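Local coordinates for protein nitrilotriacetate monooxygenase (Burkholderia pseudomallei, PDB 3SDO) that probably acts as a flavin-dependent monooxygenase of the NtaA/SnaA/DszA family, using reduced FMN and molecular oxygen to oxidise its substrate, at residues D117-V128 against R207-Q218; I273-A284 against T367-V378. One frame throughout, in Å; residues are numbered along the deposited sequence.

How the contacts relate
Contacts 1 and 2 lie on the same curled parallel sheet, on opposite sides of the chain's centre. Their centres are about 34 Å apart and their nearest atoms about 13 Å apart, so they do not touch. Contact 1 closes along the chain before contact 2 opens. Each pairs two parallel strands, but contact 1 belongs to neighbouring barrel strands, whereas contact 2 adds the short strand 372-373 to the end of strand 268-277. Contact 1 is nearer the presumed flavin site: the side chains of Asn127 and Thr98, the latter predicted to bind FMN, come within about 3 Å at their nearest atoms. Contact 2 lies away from the predicted FMN residues.

Contact 1 of 2, residues D117-V128 against R207-Q218; sequences DLISGGRAGWNV and RRSPQGQPVIFQ
Strands 124-128 and 215-218 run parallel, their short axes 28° apart, with Gly125, Trp126 and Asn127 beside Val215, Ile216 and Phe217. Backbone bonds run from Val215 N to Ala124 O, Trp126 N to Val215 O, Phe217 N to Trp126 O and Val128 N to Phe217 O.

Ahead of the strands, Asp117 holds the 209-212 turn. Ser209 OG donates to its OD2; the 2.5 Å between them is very short, and that exact length is doubtful. Its OD1 accepts from Gln211 NE2 at 2.8 Å and from Ala124 N at 2.9 Å, both from the same face of the carboxylate. Gln211 NE2 also donates to Ala124 O at 2.9 Å, in the carbonyl plane and on a lone pair. Two acceptors thus fix the amide. Chi1 of 64° sets Gln211 CG between its backbone N and carbonyl carbon, and the extended chain then carries NE2 to both. Ser209 OG in turn accepts from Gln211 N, an ST turn. Gly121, with positive phi, follows the helix in a Schellman motif, and Pro210 CD packs on its carbonyl carbon.

On the Trp126 side, the Ile216 and Trp126 side chains lie side by side, and Ile216 CD1 is 4.1 Å from Trp126 CE3. Val128 CG2 sits over the centre of one indole face and touches Ile216 CG2 at 3.8 Å. Leu158 and Gln162 of helix 150-165 pack over this side. Such adjacent parallel strands are the wall of the luciferase-like TIM barrel.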
loop_
_atom_site.group_PDB
_atom_site.type_symbol
_atom_site.label_atom_id
_atom_site.label_comp_id
_atom_site.label_asym_id
_atom_site.label_seq_id
_atom_site.Cartn_x
_atom_site.Cartn_y
_atom_site.Cartn_z
ATOM N N ASP A 117 6.670 6.023 -5.643
ATOM C CA ASP A 117 7.830 6.861 -5.963
ATOM C C ASP A 117 7.447 8.020 -6.859
ATOM O O ASP A 117 7.932 9.140 -6.643
ATOM C CB ASP A 117 8.951 6.032 -6.631
ATOM C CG ASP A 117 10.378 6.525 -6.295
ATOM O OD1 ASP A 117 10.598 7.226 -5.291
ATOM O OD2 ASP A 117 11.288 6.163 -7.055
ATOM N N LEU A 118 6.590 7.775 -7.866
ATOM C CA LEU A 118 6.196 8.837 -8.788
ATOM C C LEU A 118 5.253 9.853 -8.100
ATOM O O LEU A 118 5.407 11.060 -8.237
ATOM C CB LEU A 118 5.544 8.250 -10.023
ATOM C CG LEU A 118 5.501 9.129 -11.262
ATOM C CD1 LEU A 118 6.926 9.416 -11.790
ATOM C CD2 LEU A 118 4.653 8.460 -12.346
ATOM N N ILE A 119 4.289 9.347 -7.335
ATOM C CA ILE A 119 3.342 10.209 -6.630
ATOM C C ILE A 119 4.069 11.120 -5.642
ATOM O O ILE A 119 3.718 12.304 -5.502
ATOM C CB ILE A 119 2.272 9.381 -5.882
ATOM C CG1 ILE A 119 1.329 8.726 -6.892
ATOM C CG2 ILE A 119 1.490 10.303 -4.883
ATOM C CD1 ILE A 119 0.461 7.554 -6.337
ATOM N N SER A 120 5.088 10.558 -4.984
ATOM C CA SER A 120 5.830 11.231 -3.941
ATOM C C SER A 120 6.978 12.102 -4.462
ATOM O O SER A 120 7.645 12.744 -3.682
ATOM C CB SER A 120 6.413 10.200 -2.936
ATOM O OG SER A 120 7.470 9.418 -3.502
ATOM N N GLY A 121 7.237 12.102 -5.762
ATOM C CA GLY A 121 8.331 12.920 -6.299
ATOM C C GLY A 121 9.719 12.364 -5.981
ATOM O O GLY A 121 10.691 13.123 -5.845
ATOM N N GLY A 122 9.824 11.050 -5.882
ATOM C CA GLY A 122 11.109 10.388 -5.703
ATOM C C GLY A 122 11.521 10.174 -4.268
ATOM O O GLY A 122 12.695 10.359 -3.922
ATOM N N ARG A 123 10.580 9.751 -3.419
ATOM C CA ARG A 123 10.861 9.560 -2.014
ATOM C C ARG A 123 10.628 8.131 -1.511
ATOM O O ARG A 123 10.688 7.889 -0.307
ATOM C CB ARG A 123 9.989 10.528 -1.200
ATOM C CG ARG A 123 10.341 11.982 -1.386
ATOM C CD ARG A 123 9.541 12.860 -0.405
ATOM N NE ARG A 123 8.150 13.073 -0.830
ATOM C CZ ARG A 123 7.087 13.137 -0.023
ATOM N NH1 ARG A 123 7.178 12.906 1.286
ATOM N NH2 ARG A 123 5.890 13.397 -0.543
ATOM N N ALA A 124 10.366 7.188 -2.415
ATOM C CA ALA A 124 10.086 5.809 -2.000
ATOM C C ALA A 124 11.342 5.021 -1.620
ATOM O O ALA A 124 12.435 5.225 -2.186
ATOM C CB ALA A 124 9.335 5.072 -3.100
ATOM N N GLY A 125 11.164 4.086 -0.695
ATOM C CA GLY A 125 12.187 3.087 -0.357
ATOM C C GLY A 125 11.519 1.742 -0.137
ATOM O O GLY A 125 10.376 1.682 0.318
ATOM N N TRP A 126 12.197 0.655 -0.508
ATOM C CA TRP A 126 11.662 -0.685 -0.283
ATOM C C TRP A 126 12.610 -1.420 0.630
ATOM O O TRP A 126 13.794 -1.569 0.292
ATOM C CB TRP A 126 11.487 -1.455 -1.617
ATOM C CG TRP A 126 11.160 -2.940 -1.502
ATOM C CD1 TRP A 126 10.531 -3.563 -0.478
ATOM C CD2 TRP A 126 11.419 -3.966 -2.491
ATOM N NE1 TRP A 126 10.396 -4.912 -0.744
ATOM C CE2 TRP A 126 10.942 -5.183 -1.968
ATOM C CE3 TRP A 126 12.025 -3.967 -3.752
ATOM C CZ2 TRP A 126 11.063 -6.392 -2.656
ATOM C CZ3 TRP A 126 12.134 -5.153 -4.443
ATOM C CH2 TRP A 126 11.662 -6.358 -3.888
ATOM N N ASN A 127 12.095 -1.847 1.790
ATOM C CA ASN A 127 12.817 -2.718 2.699
ATOM C C ASN A 127 12.543 -4.142 2.281
ATOM O O ASN A 127 11.432 -4.649 2.483
ATOM C CB ASN A 127 12.419 -2.513 4.170
ATOM C CG ASN A 127 13.135 -3.487 5.095
ATOM O OD1 ASN A 127 14.339 -3.747 4.925
ATOM N ND2 ASN A 127 12.409 -4.044 6.068
ATOM N N VAL A 128 13.547 -4.757 1.667
ATOM C CA VAL A 128 13.461 -6.119 1.140
ATOM C C VAL A 128 13.613 -7.106 2.295
ATOM O O VAL A 128 14.656 -7.164 2.940
ATOM C CB VAL A 128 14.548 -6.365 0.070
ATOM C CG1 VAL A 128 14.532 -7.844 -0.449
ATOM C CG2 VAL A 128 14.377 -5.383 -1.087
ATOM N N ARG A 207 6.649 4.752 -15.448
ATOM C CA ARG A 207 7.974 5.333 -15.685
ATOM C C ARG A 207 8.817 5.402 -14.406
ATOM O O ARG A 207 8.355 5.026 -13.310
ATOM C CB ARG A 207 7.824 6.739 -16.274
ATOM C CG ARG A 207 7.128 7.750 -15.347
ATOM C CD ARG A 207 7.435 9.147 -15.794
ATOM N NE ARG A 207 8.862 9.432 -15.615
ATOM C CZ ARG A 207 9.543 10.348 -16.279
ATOM N NH1 ARG A 207 8.938 11.117 -17.184
ATOM N NH2 ARG A 207 10.850 10.503 -16.031
ATOM N N ARG A 208 10.019 5.961 -14.554
ATOM C CA ARG A 208 10.980 6.126 -13.460
ATOM C C ARG A 208 10.719 7.460 -12.745
ATOM O O ARG A 208 10.167 8.357 -13.336
ATOM C CB ARG A 208 12.406 6.059 -14.015
ATOM C CG ARG A 208 12.675 4.771 -14.785
ATOM C CD ARG A 208 14.064 4.697 -15.433
ATOM N NE ARG A 208 15.056 4.119 -14.544
ATOM C CZ ARG A 208 16.060 4.768 -13.954
ATOM N NH1 ARG A 208 16.221 6.066 -14.118
ATOM N NH2 ARG A 208 16.882 4.100 -13.152
ATOM N N SER A 209 11.114 7.562 -11.475
ATOM C CA SER A 209 10.871 8.734 -10.626
ATOM C C SER A 209 11.981 9.774 -10.711
ATOM O O SER A 209 12.983 9.571 -11.398
ATOM C CB SER A 209 10.740 8.289 -9.160
ATOM O OG SER A 209 12.013 7.957 -8.599
ATOM N N PRO A 210 11.825 10.890 -9.990
ATOM C CA PRO A 210 12.925 11.830 -9.968
ATOM C C PRO A 210 14.178 11.341 -9.222
ATOM O O PRO A 210 15.200 12.005 -9.301
ATOM C CB PRO A 210 12.317 13.053 -9.276
ATOM C CG PRO A 210 10.846 12.963 -9.617
ATOM C CD PRO A 210 10.575 11.508 -9.485
ATOM N N GLN A 211 14.133 10.191 -8.537
ATOM C CA GLN A 211 15.381 9.617 -7.980
ATOM C C GLN A 211 15.839 8.364 -8.738
ATOM O O GLN A 211 16.795 7.688 -8.337
ATOM C CB GLN A 211 15.245 9.337 -6.494
ATOM C CG GLN A 211 14.204 8.291 -6.126
ATOM C CD GLN A 211 14.220 7.941 -4.661
ATOM O OE1 GLN A 211 15.136 8.339 -3.915
ATOM N NE2 GLN A 211 13.222 7.179 -4.231
ATOM N N GLY A 212 15.168 8.073 -9.846
ATOM C CA GLY A 212 15.544 6.968 -10.750
ATOM C C GLY A 212 14.797 5.696 -10.418
ATOM O O GLY A 212 13.969 5.213 -11.206
ATOM N N GLN A 213 15.109 5.161 -9.244
ATOM C CA GLN A 213 14.434 4.021 -8.673
ATOM C C GLN A 213 14.330 4.207 -7.164
ATOM O O GLN A 213 15.136 4.940 -6.554
ATOM C CB GLN A 213 15.248 2.745 -8.877
ATOM C CG GLN A 213 15.591 2.390 -10.304
ATOM C CD GLN A 213 16.297 1.036 -10.383
ATOM O OE1 GLN A 213 16.747 0.484 -9.364
ATOM N NE2 GLN A 213 16.380 0.493 -11.586
ATOM N N PRO A 214 13.383 3.494 -6.537
ATOM C CA PRO A 214 13.304 3.544 -5.097
ATOM C C PRO A 214 14.572 2.999 -4.432
ATOM O O PRO A 214 15.266 2.156 -5.013
ATOM C CB PRO A 214 12.099 2.655 -4.777
ATOM C CG PRO A 214 11.304 2.592 -6.005
ATOM C CD PRO A 214 12.245 2.765 -7.140
ATOM N N VAL A 215 14.874 3.516 -3.247
ATOM C CA VAL A 215 16.052 3.110 -2.472
ATOM C C VAL A 215 15.834 1.721 -1.817
ATOM O O VAL A 215 14.742 1.423 -1.258
ATOM C CB VAL A 215 16.379 4.167 -1.411
ATOM C CG1 VAL A 215 17.654 3.808 -0.626
ATOM C CG2 VAL A 215 16.537 5.547 -2.086
ATOM N N ILE A 216 16.845 0.861 -1.911
ATOM C CA ILE A 216 16.739 -0.477 -1.341
ATOM C C ILE A 216 17.341 -0.506 0.060
ATOM O O ILE A 216 18.533 -0.190 0.256
ATOM C CB ILE A 216 17.443 -1.543 -2.216
ATOM C CG1 ILE A 216 16.895 -1.532 -3.637
ATOM C CG2 ILE A 216 17.303 -2.959 -1.602
ATOM C CD1 ILE A 216 15.380 -1.621 -3.763
ATOM N N PHE A 217 16.494 -0.886 1.016
ATOM C CA PHE A 217 16.866 -1.138 2.395
ATOM C C PHE A 217 16.872 -2.644 2.624
ATOM O O PHE A 217 16.061 -3.380 2.042
ATOM C CB PHE A 217 15.854 -0.486 3.347
ATOM C CG PHE A 217 16.009 1.002 3.467
ATOM C CD1 PHE A 217 15.676 1.829 2.428
ATOM C CD2 PHE A 217 16.467 1.561 4.641
ATOM C CE1 PHE A 217 15.814 3.182 2.545
ATOM C CE2 PHE A 217 16.647 2.917 4.764
ATOM C CZ PHE A 217 16.332 3.724 3.717
ATOM N N GLN A 218 17.792 -3.106 3.459
ATOM C CA GLN A 218 17.796 -4.511 3.870
ATOM C C GLN A 218 18.284 -4.631 5.302
ATOM O O GLN A 218 18.909 -3.727 5.815
ATOM C CB GLN A 218 18.683 -5.343 2.948
ATOM C CG GLN A 218 18.194 -5.453 1.531
ATOM C CD GLN A 218 19.117 -6.235 0.645
ATOM O OE1 GLN A 218 19.920 -7.052 1.121
ATOM N NE2 GLN A 218 19.051 -5.950 -0.668
#

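Contact 2 of 2, residues I273-A284 against T367-V378. With EDO (1,2-ethanediol), chain D.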
loop_
_atom_site.group_PDB
_atom_site.type_symbol
_atom_site.label_atom_id
_atom_site.label_comp_id
_atom_site.label_asym_id
_atom_site.label_seq_id
_atom_site.Cartn_x
_atom_site.Cartn_y
_atom_site.Cartn_z
ATOM N N ILE A 273 18.246 2.192 17.315
ATOM C CA ILE A 273 18.440 2.612 18.681
ATOM C C ILE A 273 17.139 3.206 19.157
ATOM O O ILE A 273 16.315 3.654 18.330
ATOM C CB ILE A 273 19.571 3.663 18.849
ATOM C CG1 ILE A 273 19.313 4.912 17.995
ATOM C CG2 ILE A 273 20.898 3.056 18.461
ATOM C CD1 ILE A 273 20.276 6.091 18.304
ATOM N N GLY A 274 16.961 3.175 20.477
ATOM C CA GLY A 274 15.766 3.671 21.151
ATOM C C GLY A 274 16.104 4.535 22.350
ATOM O O GLY A 274 15.903 4.127 23.489
ATOM N N PRO A 275 16.613 5.742 22.105
ATOM C CA PRO A 275 17.064 6.604 23.198
ATOM C C PRO A 275 15.943 7.161 24.075
ATOM O O PRO A 275 14.867 7.464 23.583
ATOM C CB PRO A 275 17.760 7.750 22.458
ATOM C CG PRO A 275 17.100 7.754 21.104
ATOM C CD PRO A 275 16.915 6.336 20.790
ATOM N N ILE A 276 16.240 7.339 25.357
ATOM C CA ILE A 276 15.328 7.943 26.308
ATOM C C ILE A 276 16.065 9.063 27.023
ATOM O O ILE A 276 17.091 8.822 27.678
ATOM C CB ILE A 276 14.859 6.902 27.347
ATOM C CG1 ILE A 276 14.214 5.697 26.648
ATOM C CG2 ILE A 276 13.903 7.541 28.375
ATOM C CD1 ILE A 276 13.707 4.607 27.631
ATOM N N VAL A 277 15.556 10.284 26.906
ATOM C CA VAL A 277 16.292 11.453 27.381
ATOM C C VAL A 277 15.476 12.221 28.412
ATOM O O VAL A 277 14.240 12.191 28.389
ATOM C CB VAL A 277 16.696 12.402 26.211
ATOM C CG1 VAL A 277 17.640 11.666 25.226
ATOM C CG2 VAL A 277 15.474 12.892 25.478
ATOM N N GLY A 278 16.194 12.864 29.322
ATOM C CA GLY A 278 15.638 13.755 30.315
ATOM C C GLY A 278 16.700 14.794 30.636
ATOM O O GLY A 278 17.854 14.636 30.249
ATOM N N ALA A 279 16.324 15.852 31.343
ATOM C CA ALA A 279 17.237 16.973 31.602
ATOM C C ALA A 279 18.329 16.564 32.569
ATOM O O ALA A 279 19.420 17.119 32.564
ATOM C CB ALA A 279 16.463 18.164 32.170
ATOM N N THR A 280 17.996 15.611 33.428
ATOM C CA THR A 280 18.926 15.023 34.358
ATOM C C THR A 280 18.876 13.526 34.115
ATOM O O THR A 280 17.919 13.027 33.519
ATOM C CB THR A 280 18.501 15.312 35.806
ATOM O OG1 THR A 280 17.154 14.868 35.994
ATOM C CG2 THR A 280 18.588 16.817 36.113
ATOM N N GLN A 281 19.892 12.811 34.571
ATOM C CA GLN A 281 19.847 11.364 34.587
ATOM C C GLN A 281 18.596 10.855 35.346
ATOM O O GLN A 281 17.961 9.881 34.920
ATOM C CB GLN A 281 21.124 10.788 35.209
ATOM C CG GLN A 281 21.288 9.267 35.057
ATOM C CD GLN A 281 21.486 8.821 33.622
ATOM O OE1 GLN A 281 22.443 9.217 32.960
ATOM N NE2 GLN A 281 20.583 7.976 33.134
ATOM N N GLN A 282 18.233 11.522 36.447
ATOM C CA GLN A 282 17.091 11.095 37.270
ATOM C C GLN A 282 15.794 11.078 36.450
ATOM O O GLN A 282 15.003 10.130 36.545
ATOM C CB GLN A 282 16.929 11.992 38.506
ATOM N N GLU A 283 15.619 12.122 35.635
ATOM C CA GLU A 283 14.440 12.327 34.800
ATOM C C GLU A 283 14.384 11.300 33.655
ATOM O O GLU A 283 13.317 10.731 33.370
ATOM C CB GLU A 283 14.501 13.748 34.233
ATOM C CG GLU A 283 13.250 14.311 33.607
ATOM C CD GLU A 283 13.468 15.755 33.110
ATOM O OE1 GLU A 283 13.973 16.596 33.906
ATOM O OE2 GLU A 283 13.157 16.040 31.927
ATOM N N ALA A 284 15.534 11.084 33.002
ATOM C CA ALA A 284 15.692 10.008 32.030
ATOM C C ALA A 284 15.327 8.648 32.624
ATOM O O ALA A 284 14.597 7.853 31.997
ATOM C CB ALA A 284 17.124 9.969 31.499
ATOM N N THR A 367 17.334 -0.368 23.275
ATOM C CA THR A 367 17.510 0.538 24.426
ATOM C C THR A 367 18.554 -0.081 25.360
ATOM O O THR A 367 18.322 -1.140 25.938
ATOM C CB THR A 367 16.150 0.837 25.170
ATOM O OG1 THR A 367 15.252 1.555 24.295
ATOM C CG2 THR A 367 16.379 1.678 26.411
ATOM N N SER A 368 19.727 0.549 25.413
ATOM C CA SER A 368 20.797 0.212 26.359
ATOM C C SER A 368 21.041 1.468 27.179
ATOM O O SER A 368 20.611 2.549 26.790
ATOM C CB SER A 368 22.082 -0.184 25.624
ATOM O OG SER A 368 22.792 0.978 25.185
ATOM N N GLU A 369 21.741 1.333 28.295
ATOM C CA GLU A 369 21.820 2.427 29.255
ATOM C C GLU A 369 22.661 3.590 28.741
ATOM O O GLU A 369 22.440 4.725 29.158
ATOM C CB GLU A 369 22.276 1.945 30.643
ATOM C CG GLU A 369 23.787 1.778 30.862
ATOM C CD GLU A 369 24.130 1.685 32.348
ATOM O OE1 GLU A 369 23.223 1.314 33.137
ATOM O OE2 GLU A 369 25.286 1.989 32.727
ATOM N N ALA A 370 23.567 3.312 27.799
ATOM C CA ALA A 370 24.355 4.377 27.138
ATOM C C ALA A 370 23.465 5.352 26.350
ATOM O O ALA A 370 23.847 6.511 26.186
ATOM C CB ALA A 370 25.465 3.787 26.231
ATOM N N PHE A 371 22.286 4.895 25.898
ATOM C CA PHE A 371 21.329 5.778 25.212
ATOM C C PHE A 371 20.172 6.257 26.129
ATOM O O PHE A 371 19.133 6.704 25.637
ATOM C CB PHE A 371 20.765 5.112 23.949
ATOM C CG PHE A 371 21.777 4.896 22.873
ATOM C CD1 PHE A 371 22.227 5.952 22.107
ATOM C CD2 PHE A 371 22.278 3.638 22.614
ATOM C CE1 PHE A 371 23.183 5.761 21.112
ATOM C CE2 PHE A 371 23.233 3.449 21.618
ATOM C CZ PHE A 371 23.666 4.525 20.860
ATOM N N ILE A 372 20.381 6.180 27.448
ATOM C CA ILE A 372 19.434 6.690 28.441
ATOM C C ILE A 372 20.140 7.719 29.329
ATOM O O ILE A 372 21.067 7.384 30.082
ATOM C CB ILE A 372 18.854 5.531 29.316
ATOM C CG1 ILE A 372 18.142 4.495 28.427
ATOM C CG2 ILE A 372 17.875 6.040 30.344
ATOM C CD1 ILE A 372 17.798 3.170 29.193
ATOM N N GLY A 373 19.724 8.978 29.231
ATOM C CA GLY A 373 20.365 10.050 30.017
ATOM C C GLY A 373 20.059 11.426 29.460
ATOM O O GLY A 373 19.023 11.625 28.837
ATOM N N THR A 374 20.966 12.371 29.674
ATOM C CA THR A 374 20.754 13.740 29.233
ATOM C C THR A 374 20.953 13.884 27.732
ATOM O O THR A 374 21.665 13.068 27.106
ATOM C CB THR A 374 21.720 14.695 29.901
ATOM O OG1 THR A 374 23.044 14.334 29.493
ATOM C CG2 THR A 374 21.562 14.631 31.459
ATOM N N PRO A 375 20.357 14.931 27.143
ATOM C CA PRO A 375 20.597 15.170 25.718
ATOM C C PRO A 375 22.077 15.178 25.316
ATOM O O PRO A 375 22.435 14.567 24.316
ATOM C CB PRO A 375 19.939 16.530 25.469
ATOM C CG PRO A 375 18.811 16.598 26.496
ATOM C CD PRO A 375 19.300 15.805 27.691
ATOM N N GLU A 376 22.935 15.828 26.090
ATOM C CA GLU A 376 24.361 15.879 25.746
ATOM C C GLU A 376 24.973 14.487 25.806
ATOM O O GLU A 376 25.705 14.099 24.896
ATOM C CB GLU A 376 25.149 16.812 26.679
ATOM C CG GLU A 376 24.910 18.290 26.507
ATOM C CD GLU A 376 25.522 18.898 25.264
ATOM O OE1 GLU A 376 26.237 18.210 24.488
ATOM O OE2 GLU A 376 25.248 20.099 25.065
ATOM N N ALA A 377 24.680 13.729 26.869
ATOM C CA ALA A 377 25.274 12.387 27.013
ATOM C C ALA A 377 24.818 11.462 25.904
ATOM O O ALA A 377 25.621 10.720 25.346
ATOM C CB ALA A 377 24.960 11.765 28.396
ATOM N N VAL A 378 23.525 11.507 25.579
ATOM C CA VAL A 378 22.974 10.655 24.532
ATOM C C VAL A 378 23.536 11.044 23.154
ATOM O O VAL A 378 23.854 10.179 22.330
ATOM C CB VAL A 378 21.401 10.707 24.552
ATOM C CG1 VAL A 378 20.804 10.120 23.268
ATOM C CG2 VAL A 378 20.871 9.978 25.807
HETATM C C1 EDO D . 26.918 21.960 22.560
HETATM O O1 EDO D . 25.711 21.289 23.005
HETATM C C2 EDO D . 28.181 21.582 23.329
HETATM O O2 EDO D . 28.341 20.164 23.510
HETATM O O HOH W 1 23.479 11.261 31.240
#
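Ile276 and Val277 pair in parallel with Ile372 and Gly373, a short pairing in which 372-373 is added to the end of barrel strand 268-277 in the luciferase-like TIM-barrel fold. Ile276 N donates to Phe371 O, Gly373 N to Ile276 O, and Gly278 N to Gly373 O. The last of these donors stands above the carbonyl plane.

At one end of the pairing, Thr367 OG1 donates to Gly274 O at 2.8 Å, in the carbonyl plane and on a lone pair. OG1 lies anti to the Thr367 carbonyl carbon (chi1 -65°), which turns it to this oxygen and leaves CG2 to meet Ile276 CD1 at 4.1 Å. At the other end, Gln281 NE2 donates to Ile372 O at 3.1 Å. The bond is nearly straight at the hydrogen, 166°, but NE2 approaches from above the carbonyl plane. Asp285 accepts a second bond from the same NE2. Ala284 CB packs against Gly373 CA at 3.6 Å.

Apolar contacts fill the side of Pro275 and Val277. Ile273 CG2 lies over one face of the Phe371 ring, offset toward its rim, in a CH-pi contact 4.2 Å from the centroid. Trp385 meets this ring edge-to-face. Val378 crosses Val277 at about a right angle, with CG2 3.7 Å from Val277 CG1. Val378 CG1 reaches Pro275 CB. Helix 401-418 backs this group through Phe408 and Val412.

Further out, both segments run into helices. Thr280 and Thr374 are their N-caps, with OG1 accepting from Glu283 N and Ala377 N. Beyond the second cap, Glu376 forms a salt bridge with Arg419 and accepts from a 1,2-ethanediol, probably from the crystallisation liquor; the bond to OE2 is doubtfully short. A water joins the two segments by donating to Gln281 OE1 at 2.9 Å and accepting from Thr374 N at 3.2 Å.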